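Local coordinates for protein pyridoxal kinase (Entamoeba histolytica, PDB 4S1H) that probably phosphorylates pyridoxal at the expense of ATP to give pyridoxal 5'-phosphate, at residues F29-I34 and W227-I232; I34-T39 and S62-L67. All coordinates share one frame; numbering follows the deposited sequence.

Contact 1. Residues F29-I34 and W227-I232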
ATOM      1  N   PHE A  29      11.683   0.368  -4.614  1.00 18.57           N
ATOM      2  CA  PHE A  29      12.618   1.249  -5.337  1.00 20.62           C
ATOM      3  C   PHE A  29      12.900   2.538  -4.560  1.00 18.38           C
ATOM      4  O   PHE A  29      13.664   3.355  -5.025  1.00 20.48           O
ATOM      5  CB  PHE A  29      12.077   1.619  -6.749  1.00 21.34           C
ATOM      6  CG  PHE A  29      12.385   0.617  -7.846  1.00 19.33           C
ATOM      7  CD1 PHE A  29      11.593  -0.492  -8.046  1.00 16.86           C
ATOM      8  CD2 PHE A  29      13.459   0.828  -8.737  1.00 21.37           C
ATOM      9  CE1 PHE A  29      11.870  -1.398  -9.050  1.00 17.76           C
ATOM     10  CE2 PHE A  29      13.741  -0.077  -9.757  1.00 22.28           C
ATOM     11  CZ  PHE A  29      12.942  -1.199  -9.914  1.00 25.21           C
ATOM     12  N   GLN A  30      12.245   2.718  -3.405  1.00 17.47           N
ATOM     13  CA  GLN A  30      12.383   3.887  -2.560  1.00 20.43           C
ATOM     14  C   GLN A  30      12.061   5.189  -3.307  1.00 17.58           C
ATOM     15  O   GLN A  30      12.724   6.211  -3.132  1.00 20.42           O
ATOM     16  CB  GLN A  30      13.752   3.914  -1.899  1.00 22.16           C
ATOM     17  CG  GLN A  30      13.976   2.693  -1.001  1.00 23.27           C
ATOM     18  CD  GLN A  30      15.409   2.559  -0.640  1.00 55.65           C
ATOM     19  OE1 GLN A  30      16.180   2.023  -1.416  1.00 33.44           O
ATOM     20  NE2 GLN A  30      15.788   3.064   0.529  1.00 64.27           N
ATOM     21  N   ILE A  31      10.973   5.135  -4.042  1.00 15.96           N
ATOM     22  CA  ILE A  31      10.426   6.280  -4.788  1.00 15.64           C
ATOM     23  C   ILE A  31       9.206   6.766  -3.978  1.00 16.75           C
ATOM     24  O   ILE A  31       8.197   6.065  -3.856  1.00 15.55           O
ATOM     25  CB  ILE A  31      10.076   5.898  -6.235  1.00 16.08           C
ATOM     26  CG1 ILE A  31      11.342   5.454  -7.029  1.00 18.32           C
ATOM     27  CG2 ILE A  31       9.385   7.079  -6.899  1.00 16.11           C
ATOM     28  CD1 ILE A  31      11.062   4.788  -8.363  1.00 19.31           C
ATOM     29  N   GLN A  32       9.349   7.931  -3.349  1.00 17.61           N
ATOM     30  CA  GLN A  32       8.287   8.443  -2.495  1.00 19.08           C
ATOM     31  C   GLN A  32       7.083   8.809  -3.365  1.00 17.88           C
ATOM     32  O   GLN A  32       7.209   9.588  -4.321  1.00 19.01           O
ATOM     33  CB  GLN A  32       8.752   9.644  -1.704  1.00 21.48           C
ATOM     34  CG  GLN A  32       7.684  10.086  -0.724  1.00 26.71           C
ATOM     35  CD  GLN A  32       8.159  11.109   0.277  1.00 27.17           C
ATOM     36  OE1 GLN A  32       9.233  10.964   0.859  1.00 32.01           O
ATOM     37  NE2 GLN A  32       7.354  12.143   0.501  1.00 33.66           N
ATOM     38  N   SER A  33       5.926   8.228  -3.037  1.00 15.96           N
ATOM     39  CA  SER A  33       4.730   8.311  -3.890  1.00 17.48           C
ATOM     40  C   SER A  33       3.451   8.526  -3.083  1.00 15.23           C
ATOM     41  O   SER A  33       3.384   8.140  -1.911  1.00 15.64           O
ATOM     42  CB  SER A  33       4.604   7.033  -4.697  1.00 14.32           C
ATOM     43  OG  SER A  33       5.807   6.797  -5.418  1.00 18.17           O
ATOM     44  N   ILE A  34       2.484   9.161  -3.722  1.00 13.87           N
ATOM     45  CA  ILE A  34       1.139   9.305  -3.227  1.00 13.99           C
ATOM     46  C   ILE A  34       0.282   8.239  -3.916  1.00 13.76           C
ATOM     47  O   ILE A  34       0.288   8.142  -5.144  1.00 13.10           O
ATOM     48  CB  ILE A  34       0.579  10.705  -3.550  1.00 14.50           C
ATOM     49  CG1 ILE A  34       1.462  11.816  -2.969  1.00 16.29           C
ATOM     50  CG2 ILE A  34      -0.860  10.818  -3.075  1.00 13.94           C
ATOM     51  CD1 ILE A  34       1.107  13.202  -3.497  1.00 22.80           C
ATOM     52  N   TRP A 227      12.022   2.273 -13.400  1.00 14.26           N
ATOM     53  CA  TRP A 227      13.271   2.397 -14.149  1.00 15.37           C
ATOM     54  C   TRP A 227      13.336   3.692 -14.982  1.00 15.96           C
ATOM     55  O   TRP A 227      14.374   4.313 -15.043  1.00 18.30           O
ATOM     56  CB  TRP A 227      13.506   1.190 -15.049  1.00 15.97           C
ATOM     57  CG  TRP A 227      13.922  -0.033 -14.326  1.00 15.30           C
ATOM     58  CD1 TRP A 227      13.341  -1.244 -14.409  1.00 14.93           C
ATOM     59  CD2 TRP A 227      15.030  -0.173 -13.408  1.00 15.72           C
ATOM     60  NE1 TRP A 227      14.006  -2.141 -13.607  1.00 15.40           N
ATOM     61  CE2 TRP A 227      15.038  -1.502 -12.972  1.00 16.49           C
ATOM     62  CE3 TRP A 227      16.021   0.702 -12.920  1.00 17.73           C
ATOM     63  CZ2 TRP A 227      15.971  -1.993 -12.045  1.00 17.72           C
ATOM     64  CZ3 TRP A 227      16.942   0.222 -11.978  1.00 21.25           C
ATOM     65  CH2 TRP A 227      16.917  -1.116 -11.558  1.00 21.55           C
ATOM     66  N   ILE A 228      12.208   4.120 -15.526  1.00 15.21           N
ATOM     67  CA  ILE A 228      12.147   5.442 -16.150  1.00 16.49           C
ATOM     68  C   ILE A 228      12.519   6.547 -15.161  1.00 16.74           C
ATOM     69  O   ILE A 228      13.316   7.438 -15.472  1.00 18.18           O
ATOM     70  CB  ILE A 228      10.772   5.712 -16.750  1.00 17.47           C
ATOM     71  CG1 ILE A 228      10.515   4.804 -17.966  1.00 17.48           C
ATOM     72  CG2 ILE A 228      10.648   7.166 -17.171  1.00 17.14           C
ATOM     73  CD1 ILE A 228       9.086   4.761 -18.410  1.00 17.72           C
ATOM     74  N   ILE A 229      11.933   6.468 -13.982  1.00 15.59           N
ATOM     75  CA  ILE A 229      12.265   7.410 -12.925  1.00 15.45           C
ATOM     76  C   ILE A 229      13.754   7.416 -12.597  1.00 17.57           C
ATOM     77  O   ILE A 229      14.353   8.496 -12.377  1.00 22.88           O
ATOM     78  CB  ILE A 229      11.380   7.191 -11.654  1.00 16.05           C
ATOM     79  CG1 ILE A 229       9.944   7.601 -11.968  1.00 17.60           C
ATOM     80  CG2 ILE A 229      11.920   7.971 -10.456  1.00 17.73           C
ATOM     81  CD1 ILE A 229       8.907   7.199 -10.937  1.00 17.72           C
ATOM     82  N   LYS A 230      14.356   6.234 -12.513  1.00 16.37           N
ATOM     83  CA  LYS A 230      15.794   6.104 -12.233  1.00 19.40           C
ATOM     84  C   LYS A 230      16.706   6.553 -13.403  1.00 22.04           C
ATOM     85  O   LYS A 230      17.933   6.531 -13.260  1.00 26.10           O
ATOM     86  CB  LYS A 230      16.132   4.670 -11.798  1.00 20.15           C
ATOM     87  CG  LYS A 230      15.458   4.186 -10.502  1.00 20.40           C
ATOM     88  CD  LYS A 230      15.938   4.917  -9.278  1.00 26.53           C
ATOM     89  CE  LYS A 230      15.119   4.497  -8.065  1.00 29.40           C
ATOM     90  NZ  LYS A 230      15.551   5.257  -6.862  1.00 40.75           N
ATOM     91  N   GLY A 231      16.125   6.956 -14.532  1.00 19.73           N
ATOM     92  CA  GLY A 231      16.863   7.514 -15.645  1.00 26.97           C
ATOM     93  C   GLY A 231      17.262   6.516 -16.714  1.00 22.44           C
ATOM     94  O   GLY A 231      18.103   6.820 -17.552  1.00 25.11           O
ATOM     95  N   ILE A 232      16.683   5.322 -16.678  1.00 19.28           N
ATOM     96  CA  ILE A 232      17.006   4.259 -17.672  1.00 23.29           C
ATOM     97  C   ILE A 232      16.255   4.559 -18.977  1.00 19.05           C
ATOM     98  O   ILE A 232      15.068   4.832 -18.929  1.00 18.81           O
ATOM     99  CB  ILE A 232      16.613   2.862 -17.124  1.00 21.22           C
ATOM    100  CG1 ILE A 232      17.296   2.601 -15.776  1.00 24.10           C
ATOM    101  CG2 ILE A 232      16.936   1.731 -18.086  1.00 22.12           C
ATOM    102  CD1 ILE A 232      18.789   2.779 -15.782  1.00 25.50           C
TER
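An edge-to-face aromatic pair, with aliphatic packing beside it, joins the turn between helix 18-28 and strand 33-41 to the C-terminal end of helix 216-229. The ring of Phe-29 points its CE2-CZ edge into one face of the Trp-227 indole, with CE2 over the centre of the six-membered ring. The planes stand at 88°, and CZ of Phe-29 lies 3.7 Å from CE2 of Trp-227. Arg-240 of helix 234-250 adds a cation-pi contact to the same indole. Next to the rings, Ile-31 and Ile-229 meet tip to tip, CD1 of Ile-31 being 3.9 Å from CG2 of Ile-229; both also rest on Val-5 of strand 5-9. Lys-230 bends at chi2 (-67°), then runs extended past Ile-31 in the opposite direction, its CE 4.0 Å from CG1 of Ile-31. Its NZ ends 3.2 Å from O of Phe-29, a weak hydrogen bond. Schellman motifs at Gln-30 and Gly-231 turn each chain out of its helix beside the contact. The chemistry is chiefly apolar: the rings and Ile-31 are buried and Ile-229 is partly exposed, while at the exposed margin the amino group of Lys-230, probably charged, adds little more than its weak bond to a carbonyl.

Contact 2. Residues I34-T39 and S62-L67; sequences IFVLTT and SIMDSL
Ile-34 and Val-36 of strand 34-37 pack against Ile-63, Met-64 and Leu-67 of helix segment 62-67, and every side-chain contact between the two is apolar. The segments run nearly antiparallel at 159°, with their axes 10.3 Å apart at closest approach. Strand 33-41 leads by way of strand 52-54 into helix 57-69, which lies against one face of the mixed sheet in the ribokinase-like fold.

Methyl-to-methyl contacts come first. CD1 of Leu-67 is shared between two strand residues, lying 3.9 Å from CG2 of Ile-34 and 3.9 Å from CG2 of Val-36. Val-36 also turns both branches to the preceding helical turn: CG1 and CG2 each approach CG2 of Ile-63. In each of these pairs the side chains slide past one another in opposite directions.

The thioether contact is different in shape. Met-64 leaves the helix to one side, but its chain folds at chi2 (-62°), which brings SD to 4.1 Å from CG2 of Val-36. Val-36 is thus met by all three helix residues.

Polar bonds lie around this patch. Ser-66 OG bonds to Gly-51 N and Asn-43 OD1 of the second subunit, while Asp-65 forms a salt bridge with Arg-96 of its own chain. The two segments are therefore held to each other by van der Waals contacts, these polar bonds of the helix going to other partners.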
ATOM      1  N   ILE A  34       2.484   9.161  -3.722  1.00 13.87           N
ATOM      2  CA  ILE A  34       1.139   9.305  -3.227  1.00 13.99           C
ATOM      3  C   ILE A  34       0.282   8.239  -3.916  1.00 13.76           C
ATOM      4  O   ILE A  34       0.288   8.142  -5.144  1.00 13.10           O
ATOM      5  CB  ILE A  34       0.579  10.705  -3.550  1.00 14.50           C
ATOM      6  CG1 ILE A  34       1.462  11.816  -2.969  1.00 16.29           C
ATOM      7  CG2 ILE A  34      -0.860  10.818  -3.075  1.00 13.94           C
ATOM      8  CD1 ILE A  34       1.107  13.202  -3.497  1.00 22.80           C
ATOM      9  N   PHE A  35      -0.469   7.475  -3.128  1.00 13.30           N
ATOM     10  CA  PHE A  35      -1.333   6.411  -3.635  1.00 12.99           C
ATOM     11  C   PHE A  35      -2.796   6.729  -3.334  1.00 13.16           C
ATOM     12  O   PHE A  35      -3.298   6.469  -2.213  1.00 15.56           O
ATOM     13  CB  PHE A  35      -0.946   5.043  -3.074  1.00 13.04           C
ATOM     14  CG  PHE A  35       0.477   4.657  -3.327  1.00 13.35           C
ATOM     15  CD1 PHE A  35       1.502   5.039  -2.447  1.00 15.85           C
ATOM     16  CD2 PHE A  35       0.822   3.920  -4.462  1.00 14.34           C
ATOM     17  CE1 PHE A  35       2.825   4.674  -2.695  1.00 15.54           C
ATOM     18  CE2 PHE A  35       2.143   3.539  -4.669  1.00 13.44           C
ATOM     19  CZ  PHE A  35       3.143   3.945  -3.821  1.00 18.13           C
ATOM     20  N   VAL A  36      -3.469   7.358  -4.278  1.00 13.17           N
ATOM     21  CA  VAL A  36      -4.863   7.663  -4.161  1.00 13.41           C
ATOM     22  C   VAL A  36      -5.644   6.463  -4.686  1.00 14.37           C
ATOM     23  O   VAL A  36      -5.450   6.008  -5.799  1.00 14.51           O
ATOM     24  CB  VAL A  36      -5.261   8.948  -4.908  1.00 13.62           C
ATOM     25  CG1 VAL A  36      -6.759   9.177  -4.799  1.00 13.97           C
ATOM     26  CG2 VAL A  36      -4.472  10.127  -4.372  1.00 14.63           C
ATOM     27  N   LEU A  37      -6.533   5.932  -3.895  1.00 14.95           N
ATOM     28  CA  LEU A  37      -7.309   4.727  -4.258  1.00 13.71           C
ATOM     29  C   LEU A  37      -8.600   5.044  -5.012  1.00 14.18           C
ATOM     30  O   LEU A  37      -9.278   6.031  -4.763  1.00 15.12           O
ATOM     31  CB  LEU A  37      -7.640   3.912  -2.995  1.00 14.47           C
ATOM     32  CG  LEU A  37      -6.459   3.701  -2.035  1.00 14.16           C
ATOM     33  CD1 LEU A  37      -6.939   2.815  -0.887  1.00 14.34           C
ATOM     34  CD2 LEU A  37      -5.211   3.149  -2.709  1.00 15.27           C
ATOM     35  N   THR A  38      -8.941   4.195  -5.974  1.00 15.53           N
ATOM     36  CA  THR A  38     -10.217   4.313  -6.674  1.00 15.77           C
ATOM     37  C   THR A  38     -11.240   3.230  -6.260  1.00 14.99           C
ATOM     38  O   THR A  38     -12.412   3.305  -6.656  1.00 15.98           O
ATOM     39  CB  THR A  38     -10.058   4.185  -8.198  1.00 15.32           C
ATOM     40  OG1 THR A  38      -9.510   2.905  -8.495  1.00 14.48           O
ATOM     41  CG2 THR A  38      -9.123   5.238  -8.726  1.00 14.57           C
ATOM     42  N   THR A  39     -10.772   2.231  -5.501  1.00 15.70           N
ATOM     43  CA  THR A  39     -11.613   1.184  -4.886  1.00 16.35           C
ATOM     44  C   THR A  39     -11.046   0.806  -3.533  1.00 17.32           C
ATOM     45  O   THR A  39      -9.878   1.062  -3.261  1.00 16.58           O
ATOM     46  CB  THR A  39     -11.664  -0.119  -5.703  1.00 17.91           C
ATOM     47  OG1 THR A  39     -10.404  -0.811  -5.660  1.00 17.91           O
ATOM     48  CG2 THR A  39     -12.012   0.162  -7.174  1.00 16.79           C
ATOM     49  N   SER A  62     -12.374  15.381  -2.278  1.00 18.17           N
ATOM     50  CA  SER A  62     -11.923  15.789  -0.959  1.00 20.46           C
ATOM     51  C   SER A  62     -10.451  15.451  -0.748  1.00 19.00           C
ATOM     52  O   SER A  62      -9.663  16.271  -0.241  1.00 19.73           O
ATOM     53  CB  SER A  62     -12.742  15.066   0.101  1.00 25.10           C
ATOM     54  OG  SER A  62     -12.374  15.488   1.377  1.00 21.47           O
ATOM     55  N   ILE A  63     -10.085  14.233  -1.105  1.00 17.67           N
ATOM     56  CA  ILE A  63      -8.676  13.807  -1.067  1.00 18.49           C
ATOM     57  C   ILE A  63      -7.760  14.668  -1.953  1.00 16.62           C
ATOM     58  O   ILE A  63      -6.734  15.164  -1.479  1.00 16.41           O
ATOM     59  CB  ILE A  63      -8.538  12.327  -1.457  1.00 19.17           C
ATOM     60  CG1 ILE A  63      -9.112  11.469  -0.329  1.00 21.12           C
ATOM     61  CG2 ILE A  63      -7.092  11.946  -1.775  1.00 17.32           C
ATOM     62  CD1 ILE A  63      -9.459  10.064  -0.744  1.00 17.96           C
ATOM     63  N   MET A  64      -8.147  14.889  -3.206  1.00 17.96           N
ATOM     64  CA  MET A  64      -7.270  15.639  -4.102  1.00 16.79           C
ATOM     65  C   MET A  64      -7.120  17.098  -3.648  1.00 18.25           C
ATOM     66  O   MET A  64      -6.012  17.658  -3.659  1.00 20.10           O
ATOM     67  CB  MET A  64      -7.756  15.548  -5.545  1.00 18.40           C
ATOM     68  CG  MET A  64      -7.735  14.131  -6.097  1.00 19.07           C
ATOM     69  SD  MET A  64      -6.106  13.381  -6.176  1.00 21.38           S
ATOM     70  CE  MET A  64      -5.373  14.309  -7.516  1.00 35.83           C
ATOM     71  N   ASP A  65      -8.211  17.689  -3.173  1.00 18.36           N
ATOM     72  CA  ASP A  65      -8.175  19.050  -2.610  1.00 19.39           C
ATOM     73  C   ASP A  65      -7.267  19.127  -1.387  1.00 18.98           C
ATOM     74  O   ASP A  65      -6.515  20.062  -1.238  1.00 22.77           O
ATOM     75  CB  ASP A  65      -9.564  19.517  -2.195  1.00 21.13           C
ATOM     76  CG  ASP A  65     -10.476  19.806  -3.389  1.00 23.73           C
ATOM     77  OD1 ASP A  65     -10.014  19.849  -4.565  1.00 23.49           O
ATOM     78  OD2 ASP A  65     -11.667  20.032  -3.125  1.00 32.86           O
ATOM     79  N   SER A  66      -7.339  18.123  -0.526  1.00 18.34           N
ATOM     80  CA  SER A  66      -6.500  18.096   0.697  1.00 18.09           C
ATOM     81  C   SER A  66      -5.003  17.988   0.362  1.00 20.06           C
ATOM     82  O   SER A  66      -4.167  18.661   0.970  1.00 20.03           O
ATOM     83  CB  SER A  66      -6.934  16.909   1.543  1.00 19.13           C
ATOM     84  OG  SER A  66      -6.295  16.909   2.808  1.00 18.23           O
ATOM     85  N   LEU A  67      -4.667  17.157  -0.626  1.00 17.23           N
ATOM     86  CA  LEU A  67      -3.274  17.063  -1.104  1.00 18.38           C
ATOM     87  C   LEU A  67      -2.784  18.404  -1.611  1.00 23.12           C
ATOM     88  O   LEU A  67      -1.661  18.779  -1.339  1.00 22.84           O
ATOM     89  CB  LEU A  67      -3.117  16.012  -2.191  1.00 16.91           C
ATOM     90  CG  LEU A  67      -3.403  14.577  -1.741  1.00 16.57           C
ATOM     91  CD1 LEU A  67      -3.511  13.662  -2.951  1.00 17.37           C
ATOM     92  CD2 LEU A  67      -2.378  14.011  -0.788  1.00 19.01           C
TER

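Both contacts use strand 33-41 and share Ile-34, though that residue touches across only in contact 2; contact 2 is nested inside the chain loop closed by contact 1. Their centres lie about 20 Å apart. Contact 1 joins the turn leading into the strand to the end of helix 216-229 and the residue after it, and mixes aromatic, aliphatic and weak polar terms as it passes from buried residues to an exposed lysine. Contact 2 packs the strand itself against a helix close in sequence, with every touching residue buried and only aliphatic and thioether groups meeting. The second subunit reaches both regions, packing on Gln-30 beside contact 1 and hydrogen-bonding to Ser-62 and Ser-66 beside contact 2.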